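Local coordinates for GrpB family protein (Enterococcus faecalis, PDB 2NRK) that is of unknown function but belongs to the GrpB (UPF0157) family of the nucleotidyltransferase clan, so a nucleotidyl-transfer activity is conceivable though unproven, at residues Glu20-Ala23 with Gln24-Gln28; Asp67-Gln70 with Trp71-Glu74; Met81-Phe84 with Gly85-Arg89; Arg116-Ala119 with Phe120-Tyr123; Lys161-Glu164 with Lys165-Leu168. All blocks are in the same frame, centred on the assembly; numbering follows the deposited sequence.

Interaction 1 (Glu20-Ala23 with Gln24-Gln28); sequences EEEA and QALKQ
Glu22 and Ala23 meet the turn begun by Gln24 within the alpha-helix 14-30, and the i to i+4 bonding pattern shows the helix running unbroken through both segments. Ala23 is buried. Its carbonyl O accepts Lys27 N at 3.0 Å, and the extended chain of Lys27 runs past the same oxygen, with Lys27 CG 3.3 Å from Ala23 O. Lys27 CG stands opposite its own carbonyl carbon (chi1 -72°), which leaves the chain lying alongside the preceding turn. Glu22 repeats the pattern one residue earlier: Leu26 N donates to Glu22 O at 2.9 Å with an angle of 166° at the hydrogen, and Leu26 CG packs 3.3 Å from that Glu22 O. The Glu22 side chain bends at chi2 (71°), bringing OE1 to 3.8 Å from Ala25 CB, while OE2 is held by a salt bridge to Lys94 and a hydrogen bond to Tyr78. Glu22 and Leu26 both touch Phe56 of strand 54-60, and Ala23 with Lys27 rests on Val37 of strand 34-40; this face therefore seats the helix on the sheet. Gln24 belongs to the exposed side, where its CB lies 3.6 Å from Glu21 O. A water donates a hydrogen bond of 2.7 Å to the same Glu21 O.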
loop_
_atom_site.group_PDB
_atom_site.type_symbol
_atom_site.label_atom_id
_atom_site.label_comp_id
_atom_site.label_asym_id
_atom_site.label_seq_id
_atom_site.Cartn_x
_atom_site.Cartn_y
_atom_site.Cartn_z
ATOM N N GLU A 20 -14.928 15.621 8.722
ATOM C CA GLU A 20 -15.849 14.580 9.173
ATOM C C GLU A 20 -17.291 14.813 8.682
ATOM O O GLU A 20 -17.963 13.869 8.285
ATOM C CB GLU A 20 -15.713 14.417 10.677
ATOM C CG GLU A 20 -14.341 13.760 10.926
ATOM C CD GLU A 20 -14.181 13.252 12.304
ATOM O OE1 GLU A 20 -15.068 13.538 13.119
ATOM O OE2 GLU A 20 -13.147 12.620 12.595
ATOM N N GLU A 21 -17.718 16.066 8.640
ATOM C CA GLU A 21 -19.069 16.414 8.206
ATOM C C GLU A 21 -19.240 16.019 6.729
ATOM O O GLU A 21 -20.235 15.393 6.323
ATOM C CB GLU A 21 -19.240 17.909 8.331
ATOM C CG GLU A 21 -20.621 18.429 8.033
ATOM C CD GLU A 21 -20.884 19.772 8.734
ATOM O OE1 GLU A 21 -20.460 19.948 9.914
ATOM O OE2 GLU A 21 -21.523 20.646 8.107
ATOM N N GLU A 22 -18.279 16.443 5.915
ATOM C CA GLU A 22 -18.418 16.171 4.499
ATOM C C GLU A 22 -18.176 14.692 4.213
ATOM O O GLU A 22 -18.744 14.133 3.265
ATOM C CB GLU A 22 -17.479 17.081 3.680
ATOM C CG GLU A 22 -17.660 16.963 2.147
ATOM C CD GLU A 22 -18.984 17.582 1.636
ATOM O OE1 GLU A 22 -19.858 17.986 2.455
ATOM O OE2 GLU A 22 -19.142 17.678 0.390
ATOM N N ALA A 23 -17.305 14.047 4.990
ATOM C CA ALA A 23 -17.065 12.627 4.750
ATOM C C ALA A 23 -18.399 11.846 4.878
ATOM O O ALA A 23 -18.682 10.938 4.088
ATOM C CB ALA A 23 -16.000 12.055 5.700
ATOM N N GLN A 24 -19.228 12.215 5.852
ATOM C CA GLN A 24 -20.522 11.560 6.052
ATOM C C GLN A 24 -21.420 11.799 4.826
ATOM O O GLN A 24 -22.092 10.883 4.332
ATOM C CB GLN A 24 -21.185 12.115 7.322
ATOM C CG GLN A 24 -22.121 11.155 8.065
ATOM C CD GLN A 24 -22.694 11.782 9.330
ATOM O OE1 GLN A 24 -23.137 12.931 9.315
ATOM N NE2 GLN A 24 -22.677 11.035 10.433
ATOM N N ALA A 25 -21.428 13.041 4.350
ATOM C CA ALA A 25 -22.225 13.415 3.176
ATOM C C ALA A 25 -21.806 12.568 1.975
ATOM O O ALA A 25 -22.669 12.043 1.248
ATOM C CB ALA A 25 -22.084 14.912 2.884
ATOM N N LEU A 26 -20.490 12.425 1.762
ATOM C CA LEU A 26 -19.961 11.603 0.671
ATOM C C LEU A 26 -20.364 10.129 0.789
ATOM O O LEU A 26 -20.795 9.512 -0.196
ATOM C CB LEU A 26 -18.430 11.728 0.576
ATOM C CG LEU A 26 -17.968 13.139 0.207
ATOM C CD1 LEU A 26 -16.432 13.208 0.373
ATOM C CD2 LEU A 26 -18.373 13.465 -1.219
ATOM N N LYS A 27 -20.255 9.575 1.997
ATOM C CA LYS A 27 -20.658 8.188 2.226
ATOM C C LYS A 27 -22.138 7.954 1.943
ATOM O O LYS A 27 -22.515 6.871 1.488
ATOM C CB LYS A 27 -20.351 7.788 3.658
ATOM C CG LYS A 27 -18.874 7.612 3.928
ATOM C CD LYS A 27 -18.591 7.476 5.424
ATOM C CE LYS A 27 -17.116 7.734 5.718
ATOM N NZ LYS A 27 -16.805 7.462 7.165
ATOM N N GLN A 28 -22.982 8.956 2.207
ATOM C CA GLN A 28 -24.423 8.786 1.976
ATOM C C GLN A 28 -24.661 8.541 0.494
ATOM O O GLN A 28 -25.569 7.804 0.120
ATOM C CB GLN A 28 -25.252 10.003 2.423
ATOM C CG GLN A 28 -25.376 10.182 3.936
ATOM C CD GLN A 28 -26.384 11.282 4.308
ATOM O OE1 GLN A 28 -27.257 11.087 5.185
ATOM N NE2 GLN A 28 -26.270 12.435 3.654
HETATM O O HOH W 1 -22.791 15.507 7.097
#

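Interaction 2 (Asp67-Gln70 with Trp71-Glu74); sequences DLLQ and WEFE
With CG swung opposite the backbone N (chi1 160°) and the chain extended beyond it, Gln70 passes over the indole of Trp71, whose ring lies beneath it. Gln70 CG sits over the ring face, 3.8 Å from the centroid of the five-membered ring, a CH-pi contact. The amide continues the stack: its plane is only 8° from that of the indole, and Gln70 CD is 3.7 Å from Trp71 CE2. Farther along, Gln70 NE2 donates to Glu74 OE2 at 2.9 Å with a nearly straight N-H (175°). The carboxylate oxygen lies in the amide plane, but the donor reaches it from above the carboxylate plane, since the two groups are steeply turned against each other. On the buried side Phe73 N bonds to Leu69 O at 3.0 Å, and Leu69 CB packs on Phe73 CE2 at 3.8 Å. Phe73 also meets Leu26 and Ile29 of helix 14-30, so this turn of helix 70-75 is packed against that helix. A water donates to Leu68 O at 2.9 Å and accepts from Glu72 N, linking Leu68 to Glu72. For the glutamine, the stack below and the near-linear bond to a carboxylate together probably restrict the rotation of the amide, and the charge of Glu74 would probably strengthen that bond.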
loop_
_atom_site.group_PDB
_atom_site.type_symbol
_atom_site.label_atom_id
_atom_site.label_comp_id
_atom_site.label_asym_id
_atom_site.label_seq_id
_atom_site.Cartn_x
_atom_site.Cartn_y
_atom_site.Cartn_z
ATOM N N ASP A 67 -19.205 7.008 -11.716
ATOM C CA ASP A 67 -19.805 7.820 -12.786
ATOM C C ASP A 67 -21.321 7.896 -12.732
ATOM O O ASP A 67 -21.901 8.906 -13.136
ATOM C CB ASP A 67 -19.311 7.337 -14.150
ATOM C CG ASP A 67 -17.801 7.484 -14.286
ATOM O OD1 ASP A 67 -17.222 8.458 -13.726
ATOM O OD2 ASP A 67 -17.185 6.607 -14.917
ATOM N N LEU A 68 -21.967 6.857 -12.208
ATOM C CA LEU A 68 -23.431 6.858 -12.083
ATOM C C LEU A 68 -23.915 7.929 -11.113
ATOM O O LEU A 68 -25.112 8.280 -11.128
ATOM C CB LEU A 68 -23.943 5.508 -11.565
ATOM C CG LEU A 68 -23.601 4.212 -12.282
ATOM C CD1 LEU A 68 -24.106 3.004 -11.495
ATOM C CD2 LEU A 68 -24.218 4.243 -13.655
ATOM N N LEU A 69 -22.994 8.427 -10.276
ATOM C CA LEU A 69 -23.339 9.303 -9.164
ATOM C C LEU A 69 -22.952 10.764 -9.453
ATOM O O LEU A 69 -23.081 11.634 -8.577
ATOM C CB LEU A 69 -22.628 8.811 -7.892
ATOM C CG LEU A 69 -23.143 7.423 -7.469
ATOM C CD1 LEU A 69 -22.371 6.981 -6.233
ATOM C CD2 LEU A 69 -24.663 7.414 -7.242
ATOM N N GLN A 70 -22.463 11.022 -10.666
ATOM C CA GLN A 70 -21.982 12.358 -11.024
ATOM C C GLN A 70 -22.983 13.437 -10.604
ATOM O O GLN A 70 -22.624 14.434 -9.983
ATOM C CB GLN A 70 -21.692 12.476 -12.519
ATOM C CG GLN A 70 -21.665 13.949 -13.012
ATOM C CD GLN A 70 -21.159 14.130 -14.444
ATOM O OE1 GLN A 70 -20.829 13.160 -15.134
ATOM N NE2 GLN A 70 -21.120 15.384 -14.903
ATOM N N TRP A 71 -24.254 13.229 -10.934
ATOM C CA TRP A 71 -25.264 14.285 -10.715
ATOM C C TRP A 71 -25.678 14.404 -9.236
ATOM O O TRP A 71 -26.121 15.474 -8.795
ATOM C CB TRP A 71 -26.444 14.096 -11.691
ATOM C CG TRP A 71 -25.856 14.090 -13.061
ATOM C CD1 TRP A 71 -25.503 15.179 -13.806
ATOM C CD2 TRP A 71 -25.378 12.939 -13.773
ATOM N NE1 TRP A 71 -24.856 14.769 -14.962
ATOM C CE2 TRP A 71 -24.776 13.401 -14.958
ATOM C CE3 TRP A 71 -25.419 11.559 -13.525
ATOM C CZ2 TRP A 71 -24.235 12.528 -15.913
ATOM C CZ3 TRP A 71 -24.854 10.684 -14.475
ATOM C CH2 TRP A 71 -24.275 11.191 -15.646
ATOM N N GLU A 72 -25.513 13.319 -8.476
ATOM C CA GLU A 72 -25.687 13.389 -7.025
ATOM C C GLU A 72 -24.586 14.270 -6.426
ATOM O O GLU A 72 -24.833 15.084 -5.538
ATOM C CB GLU A 72 -25.631 11.989 -6.394
ATOM C CG GLU A 72 -26.806 11.107 -6.704
ATOM C CD GLU A 72 -28.093 11.546 -6.038
ATOM O OE1 GLU A 72 -28.088 12.481 -5.182
ATOM O OE2 GLU A 72 -29.136 10.940 -6.394
ATOM N N PHE A 73 -23.348 14.100 -6.891
ATOM C CA PHE A 73 -22.285 14.963 -6.406
ATOM C C PHE A 73 -22.491 16.421 -6.813
ATOM O O PHE A 73 -22.249 17.331 -6.016
ATOM C CB PHE A 73 -20.943 14.492 -6.914
ATOM C CG PHE A 73 -20.500 13.189 -6.325
ATOM C CD1 PHE A 73 -20.361 13.039 -4.923
ATOM C CD2 PHE A 73 -20.179 12.125 -7.160
ATOM C CE1 PHE A 73 -19.927 11.807 -4.391
ATOM C CE2 PHE A 73 -19.737 10.886 -6.626
ATOM C CZ PHE A 73 -19.620 10.744 -5.245
ATOM N N GLU A 74 -22.951 16.645 -8.045
ATOM C CA GLU A 74 -23.266 18.016 -8.481
ATOM C C GLU A 74 -24.334 18.638 -7.577
ATOM O O GLU A 74 -24.281 19.832 -7.284
ATOM C CB GLU A 74 -23.705 18.043 -9.951
ATOM C CG GLU A 74 -22.572 17.640 -10.914
ATOM C CD GLU A 74 -22.959 17.790 -12.385
ATOM O OE1 GLU A 74 -24.131 18.115 -12.655
ATOM O OE2 GLU A 74 -22.070 17.591 -13.243
HETATM O O HOH W 2 -25.897 10.952 -10.496
#

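Interaction 3 (Met81-Phe84 with Gly85-Arg89); sequences MGEF and GLSGR
At the edge of the Arg89 guanidinium, in its plane, lies the carbonyl oxygen of Glu83, while one conformer of Leu86 puts CD1 over one face. Arg89 NE and NH2 both donate to this one oxygen, a side-on grip with NE to Glu83 O at 3.1 Å. The bend at chi3 (62°) turns the guanidinium back toward the chain it grips. Arg89 NH2 also makes a weak bond to Phe84 O, and the Phe84 ring runs beside the guanidinium in the same direction, the two planes 16° apart. Leu86 N is the third donor to Glu83 O, at 3.1 Å from above the carbonyl plane; it closes a type I' turn over Glu83 to Leu86, in which Phe84 and Gly85 both have positive phi. A type II turn, Leu86 to Arg89, follows. Here the Glu83 side chain acts: Gly88 N donates to Glu83 OE2 at 2.9 Å with 171° at the hydrogen, and a water donates to the same OE2 at 2.6 Å while also hydrogen-bonding Ser87 OG. One glutamate thus ties both turns, by its carbonyl and by its carboxylate. The loop joins strand 79-80 to strand 89-94: Met81 and Gly82 bond to the backbone of Tyr91, Phe84 touches Arg93, and Arg89, in a cation-pi contact with Tyr91, packs on His104 and Tyr106 of strand 101-107.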
loop_
_atom_site.group_PDB
_atom_site.type_symbol
_atom_site.label_atom_id
_atom_site.label_comp_id
_atom_site.label_asym_id
_atom_site.label_seq_id
_atom_site.Cartn_x
_atom_site.Cartn_y
_atom_site.Cartn_z
HETATM N N MSE A 81 -15.065 16.125 -12.080
HETATM C CA MSE A 81 -13.974 16.388 -13.036
HETATM C C MSE A 81 -13.441 15.153 -13.781
HETATM O O MSE A 81 -12.566 15.290 -14.654
HETATM C CB MSE A 81 -12.792 17.109 -12.338
HETATM C CG MSE A 81 -13.074 18.482 -11.697
HETATM SE SE MSE A 81 -13.868 19.706 -12.892
HETATM C CE MSE A 81 -12.337 20.190 -13.959
ATOM N N GLY A 82 -13.976 13.964 -13.477
ATOM C CA GLY A 82 -13.437 12.745 -14.084
ATOM C C GLY A 82 -12.028 12.475 -13.604
ATOM O O GLY A 82 -11.667 12.823 -12.461
ATOM N N GLU A 83 -11.209 11.897 -14.477
ATOM C CA GLU A 83 -9.818 11.610 -14.100
ATOM C C GLU A 83 -9.034 12.907 -13.909
ATOM O O GLU A 83 -8.133 12.962 -13.060
ATOM C CB GLU A 83 -9.138 10.753 -15.163
ATOM C CG GLU A 83 -9.715 9.339 -15.267
ATOM C CD GLU A 83 -8.925 8.471 -16.232
ATOM O OE1 GLU A 83 -8.386 9.020 -17.236
ATOM O OE2 GLU A 83 -8.877 7.233 -16.010
ATOM N N PHE A 84 -9.382 13.936 -14.685
ATOM C CA PHE A 84 -8.652 15.226 -14.630
ATOM C C PHE A 84 -7.120 14.999 -14.666
ATOM O O PHE A 84 -6.345 15.543 -13.855
ATOM C CB PHE A 84 -9.092 16.051 -13.406
ATOM C CG PHE A 84 -8.702 17.500 -13.483
ATOM C CD1 PHE A 84 -8.906 18.231 -14.654
ATOM C CD2 PHE A 84 -8.086 18.120 -12.401
ATOM C CE1 PHE A 84 -8.529 19.584 -14.740
ATOM C CE2 PHE A 84 -7.713 19.485 -12.484
ATOM C CZ PHE A 84 -7.938 20.205 -13.654
ATOM N N GLY A 85 -6.719 14.120 -15.566
ATOM C CA GLY A 85 -5.318 13.927 -15.844
ATOM C C GLY A 85 -4.651 12.769 -15.100
ATOM O O GLY A 85 -3.494 12.491 -15.381
ATOM N N LEU A 86 -5.341 12.104 -14.164
ATOM C CA LEU A 86 -4.751 10.952 -13.474
ATOM C C LEU A 86 -5.551 9.677 -13.702
ATOM O O LEU A 86 -6.728 9.594 -13.369
ATOM C CB LEU A 86 -4.567 11.199 -11.969
ATOM C CG LEU A 86 -3.709 12.368 -11.471
ATOM C CD1 LEU A 86 -3.661 12.376 -9.942
ATOM C CD2 LEU A 86 -2.297 12.347 -12.063
ATOM N N SER A 87 -4.883 8.669 -14.273
ATOM C CA SER A 87 -5.531 7.411 -14.646
ATOM C C SER A 87 -6.192 6.735 -13.452
ATOM O O SER A 87 -5.565 6.577 -12.392
ATOM C CB SER A 87 -4.514 6.456 -15.311
ATOM O OG SER A 87 -5.206 5.376 -15.922
ATOM N N GLY A 88 -7.462 6.373 -13.595
ATOM C CA GLY A 88 -8.166 5.696 -12.503
ATOM C C GLY A 88 -8.764 6.570 -11.421
ATOM O O GLY A 88 -9.479 6.063 -10.571
ATOM N N ARG A 89 -8.521 7.879 -11.459
ATOM C CA ARG A 89 -9.094 8.770 -10.450
ATOM C C ARG A 89 -10.483 9.244 -10.869
ATOM O O ARG A 89 -10.782 9.310 -12.083
ATOM C CB ARG A 89 -8.175 9.983 -10.236
ATOM C CG ARG A 89 -8.690 10.942 -9.140
ATOM C CD ARG A 89 -7.655 12.038 -8.855
ATOM N NE ARG A 89 -7.400 12.891 -10.041
ATOM C CZ ARG A 89 -6.726 14.044 -9.974
ATOM N NH1 ARG A 89 -6.249 14.466 -8.793
ATOM N NH2 ARG A 89 -6.503 14.781 -11.060
HETATM O O HOH W 3 -7.550 5.575 -17.583
#

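Interaction 4 (Arg116-Ala119 with Phe120-Tyr123); sequences RHLA and FRNY
Helix 111-126 is continuous through this contact, as four successive i to i+4 bonds attest, among them Asn122 N to Leu118 O at 2.9 Å and Tyr123 N to Ala119 O at 2.9 Å. Its side chains serve different neighbours. Leu118 and Arg121 lie alongside one another, pointing the same way, and Leu118 CD2 lies over one face of the guanidinium, toward its rim, 3.7 Å from Arg121 NH2. Leu118 also packs on Trp172 of the second subunit and on strand 34-40, while Arg121 NH1 makes a salt bridge to Glu38. Elsewhere along the helix, Phe120 packs on Ile163 and Glu164 of helix 157-171. The helical backbone sets Phe120 CB 3.2 Å from Arg116 O, and CG, opposite the backbone N (chi1 -179°), leads the ring away from that turn. Arg116 and His117 turn their polar ends elsewhere, to Glu113 and Glu164 and to Tyr106 respectively. The flat guanidinium of Arg121 is fixed further by its neighbour in sequence, whose amide oxygen lies in its plane. Two nitrogens grip this single atom side-on: Arg121 NE to Asn122 OD1 at 2.9 Å, and Arg121 NH2 to Asn122 OD1 at 3.0 Å, the latter on a lone pair.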
loop_
_atom_site.group_PDB
_atom_site.type_symbol
_atom_site.label_atom_id
_atom_site.label_comp_id
_atom_site.label_asym_id
_atom_site.label_seq_id
_atom_site.Cartn_x
_atom_site.Cartn_y
_atom_site.Cartn_z
ATOM N N ARG A 116 0.560 6.906 -1.872
ATOM C CA ARG A 116 1.263 8.191 -2.034
ATOM C C ARG A 116 0.662 9.180 -1.036
ATOM O O ARG A 116 1.386 9.844 -0.293
ATOM C CB ARG A 116 1.106 8.737 -3.440
ATOM C CG ARG A 116 1.797 10.127 -3.553
ATOM C CD ARG A 116 1.949 10.495 -5.038
ATOM N NE ARG A 116 0.664 10.772 -5.669
ATOM C CZ ARG A 116 0.052 11.953 -5.646
ATOM N NH1 ARG A 116 0.578 12.984 -4.946
ATOM N NH2 ARG A 116 -1.111 12.094 -6.292
ATOM N N HIS A 117 -0.678 9.243 -1.008
ATOM C CA HIS A 117 -1.361 10.176 -0.118
ATOM C C HIS A 117 -1.251 9.770 1.340
ATOM O O HIS A 117 -0.931 10.607 2.171
ATOM C CB HIS A 117 -2.848 10.277 -0.491
ATOM C CG HIS A 117 -3.082 10.876 -1.844
ATOM N ND1 HIS A 117 -2.704 12.168 -2.153
ATOM C CD2 HIS A 117 -3.662 10.373 -2.961
ATOM C CE1 HIS A 117 -3.062 12.442 -3.400
ATOM N NE2 HIS A 117 -3.623 11.362 -3.922
ATOM N N LEU A 118 -1.530 8.501 1.662
ATOM C CA LEU A 118 -1.559 8.113 3.074
ATOM C C LEU A 118 -0.157 8.147 3.679
ATOM O O LEU A 118 0.009 8.584 4.813
ATOM C CB LEU A 118 -2.170 6.707 3.274
ATOM C CG LEU A 118 -3.657 6.642 2.919
ATOM C CD1 LEU A 118 -4.102 5.147 2.943
ATOM C CD2 LEU A 118 -4.494 7.492 3.896
ATOM N N ALA A 119 0.843 7.664 2.940
ATOM C CA ALA A 119 2.192 7.647 3.502
ATOM C C ALA A 119 2.660 9.073 3.774
ATOM O O ALA A 119 3.244 9.335 4.823
ATOM C CB ALA A 119 3.165 6.916 2.564
ATOM N N PHE A 120 2.408 9.985 2.818
ATOM C CA PHE A 120 2.808 11.401 2.920
ATOM C C PHE A 120 2.206 12.009 4.180
ATOM O O PHE A 120 2.925 12.591 4.996
ATOM C CB PHE A 120 2.324 12.152 1.675
ATOM C CG PHE A 120 2.692 13.615 1.657
ATOM C CD1 PHE A 120 3.979 14.030 1.332
ATOM C CD2 PHE A 120 1.707 14.567 1.896
ATOM C CE1 PHE A 120 4.318 15.431 1.288
ATOM C CE2 PHE A 120 2.034 15.947 1.868
ATOM C CZ PHE A 120 3.324 16.363 1.569
ATOM N N ARG A 121 0.900 11.808 4.367
ATOM C CA ARG A 121 0.222 12.298 5.565
ATOM C C ARG A 121 0.825 11.716 6.839
ATOM O O ARG A 121 1.179 12.467 7.782
ATOM C CB ARG A 121 -1.272 11.938 5.514
ATOM C CG ARG A 121 -2.003 12.372 6.800
ATOM C CD ARG A 121 -3.351 11.663 6.834
ATOM N NE ARG A 121 -3.177 10.243 7.179
ATOM C CZ ARG A 121 -4.177 9.360 7.201
ATOM N NH1 ARG A 121 -5.438 9.744 6.913
ATOM N NH2 ARG A 121 -3.930 8.092 7.509
ATOM N N ASN A 122 0.954 10.391 6.874
ATOM C CA ASN A 122 1.413 9.728 8.112
ATOM C C ASN A 122 2.806 10.218 8.483
ATOM O O ASN A 122 3.106 10.463 9.659
ATOM C CB ASN A 122 1.367 8.222 7.938
ATOM C CG ASN A 122 -0.035 7.680 7.823
ATOM O OD1 ASN A 122 -1.031 8.405 7.988
ATOM N ND2 ASN A 122 -0.138 6.365 7.543
ATOM N N TYR A 123 3.657 10.364 7.477
ATOM C CA TYR A 123 5.037 10.798 7.684
ATOM C C TYR A 123 5.084 12.234 8.238
ATOM O O TYR A 123 5.841 12.524 9.159
ATOM C CB TYR A 123 5.769 10.712 6.345
ATOM C CG TYR A 123 7.251 10.977 6.400
ATOM C CD1 TYR A 123 8.118 10.115 7.101
ATOM C CD2 TYR A 123 7.800 12.077 5.730
ATOM C CE1 TYR A 123 9.516 10.363 7.148
ATOM C CE2 TYR A 123 9.206 12.309 5.727
ATOM C CZ TYR A 123 10.049 11.440 6.455
ATOM O OH TYR A 123 11.414 11.643 6.475
#

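Interaction 5 (Lys161-Glu164 with Lys165-Leu168); sequences KKIE and KEAL
Ala167 N donates to Ile163 O at 2.7 Å, the shortest of the four alpha-helical bonds that join these segments, and Ala167 places its small CB 3.2 Å from the same Ile163 O. The bond one residue earlier, Glu166 N to Lys162 O at 3.0 Å, is nearly straight (172°). Above this backbone Glu166 OE2 and Lys162 NZ share one water, which donates to the carboxylate oxygen Glu166 OE2 at 2.8 Å and accepts from Lys162 NZ at 3.0 Å. The two charged atoms themselves stay 4.3 Å apart, beyond a salt bridge, so the lysine and the acid, one turn apart on the helix, are coupled through solvent. The lysine reaches this place fully extended, its CG opposite the backbone N (chi1 176°), and its methylene carbon CE passes 3.6 Å from Glu166 OE2. The other carboxylate oxygen has a different setting: Ile163 CD1 lies 3.7 Å from Glu166 OE1, and the hydroxyl of Tyr123 hydrogen-bonds that oxygen. One carboxylate is therefore divided between a hydrated lysine and a tyrosine, and both would probably help stabilise a negative charge on it. In the fold this is the middle of helix 157-171, laid against helix 111-126, where Ala167 as well as Glu166 meets Tyr123. Ile163 and Glu166 also touch Ile130 of helix 128-142, while Lys165 and Leu168 pack on Phe108 of the second subunit.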
loop_
_atom_site.group_PDB
_atom_site.type_symbol
_atom_site.label_atom_id
_atom_site.label_comp_id
_atom_site.label_asym_id
_atom_site.label_seq_id
_atom_site.Cartn_x
_atom_site.Cartn_y
_atom_site.Cartn_z
ATOM N N LYS A 161 7.762 15.825 -3.768
ATOM C CA LYS A 161 8.266 14.539 -4.286
ATOM C C LYS A 161 9.330 13.935 -3.367
ATOM O O LYS A 161 9.324 12.736 -3.109
ATOM C CB LYS A 161 8.813 14.667 -5.716
ATOM C CG LYS A 161 7.752 15.012 -6.764
ATOM C CD LYS A 161 7.048 13.800 -7.348
ATOM C CE LYS A 161 6.340 14.168 -8.664
ATOM N NZ LYS A 161 5.293 15.194 -8.432
ATOM N N LYS A 162 10.217 14.779 -2.843
ATOM C CA LYS A 162 11.253 14.293 -1.926
ATOM C C LYS A 162 10.602 13.679 -0.677
ATOM O O LYS A 162 10.959 12.570 -0.226
ATOM C CB LYS A 162 12.168 15.454 -1.495
ATOM C CG LYS A 162 13.204 15.015 -0.468
ATOM C CD LYS A 162 14.105 16.162 -0.011
ATOM C CE LYS A 162 15.393 15.551 0.548
ATOM N NZ LYS A 162 16.253 16.465 1.277
ATOM N N ILE A 163 9.677 14.417 -0.101
ATOM C CA ILE A 163 9.004 13.964 1.115
ATOM C C ILE A 163 8.147 12.722 0.858
ATOM O O ILE A 163 8.074 11.809 1.702
ATOM C CB ILE A 163 8.178 15.119 1.761
ATOM C CG1 ILE A 163 9.123 16.268 2.147
ATOM C CG2 ILE A 163 7.335 14.595 2.977
ATOM C CD1 ILE A 163 10.370 15.822 2.961
ATOM N N GLU A 164 7.487 12.696 -0.296
ATOM C CA GLU A 164 6.659 11.507 -0.633
ATOM C C GLU A 164 7.541 10.248 -0.671
ATOM O O GLU A 164 7.116 9.148 -0.266
ATOM C CB GLU A 164 5.979 11.684 -1.990
ATOM C CG GLU A 164 4.745 12.602 -1.913
ATOM C CD GLU A 164 4.086 12.874 -3.297
ATOM O OE1 GLU A 164 4.734 12.651 -4.351
ATOM O OE2 GLU A 164 2.892 13.314 -3.287
ATOM N N LYS A 165 8.749 10.403 -1.180
ATOM C CA LYS A 165 9.671 9.277 -1.274
ATOM C C LYS A 165 10.127 8.838 0.118
ATOM O O LYS A 165 10.098 7.646 0.446
ATOM C CB LYS A 165 10.849 9.660 -2.178
ATOM C CG LYS A 165 11.888 8.600 -2.318
ATOM C CD LYS A 165 12.796 8.930 -3.537
ATOM C CE LYS A 165 14.018 8.039 -3.548
ATOM N NZ LYS A 165 14.962 8.372 -4.695
ATOM N N GLU A 166 10.548 9.791 0.956
ATOM C CA GLU A 166 10.909 9.489 2.334
ATOM C C GLU A 166 9.728 8.826 3.054
ATOM O O GLU A 166 9.913 7.872 3.830
ATOM C CB GLU A 166 11.288 10.756 3.092
ATOM C CG GLU A 166 12.571 11.408 2.577
ATOM C CD GLU A 166 13.004 12.641 3.389
ATOM O OE1 GLU A 166 12.348 13.012 4.383
ATOM O OE2 GLU A 166 14.027 13.253 3.018
ATOM N N ALA A 167 8.517 9.336 2.788
ATOM C CA ALA A 167 7.322 8.870 3.483
ATOM C C ALA A 167 6.998 7.414 3.134
ATOM O O ALA A 167 6.643 6.626 4.016
ATOM C CB ALA A 167 6.134 9.748 3.103
ATOM N N LEU A 168 7.124 7.074 1.848
ATOM C CA LEU A 168 6.762 5.719 1.392
ATOM C C LEU A 168 7.782 4.703 1.936
ATOM O O LEU A 168 7.397 3.591 2.308
ATOM C CB LEU A 168 6.671 5.656 -0.130
ATOM C CG LEU A 168 6.032 4.375 -0.710
ATOM C CD1 LEU A 168 4.629 4.108 -0.059
ATOM C CD2 LEU A 168 5.967 4.477 -2.243
HETATM O O HOH W 4 14.343 15.988 3.598
#

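Overall arrangement
Interactions 1, 4 and 5 are partly buried and lie within long helices; interactions 2 and 3 are surface contacts, on the short helix 70-75 and in the two beta turns between strands 79-80 and 89-94. Interactions 1 and 2 share a seam, where Leu26 CD2 meets Phe73 CE1 at 3.9 Å. Interactions 4 and 5, centres about 8 Å apart, join helices 111-126 and 157-171 by an ion pair, a probable hydrogen bond and alanine packing, on the opposite side of the chain's centre from interaction 2. Chemistry follows place: interaction 2 relies on amide-indole stacking, interaction 3 on an arginine clasping carbonyls, and interaction 5 on a water between charges. Only interactions 4 and 5 touch the second subunit.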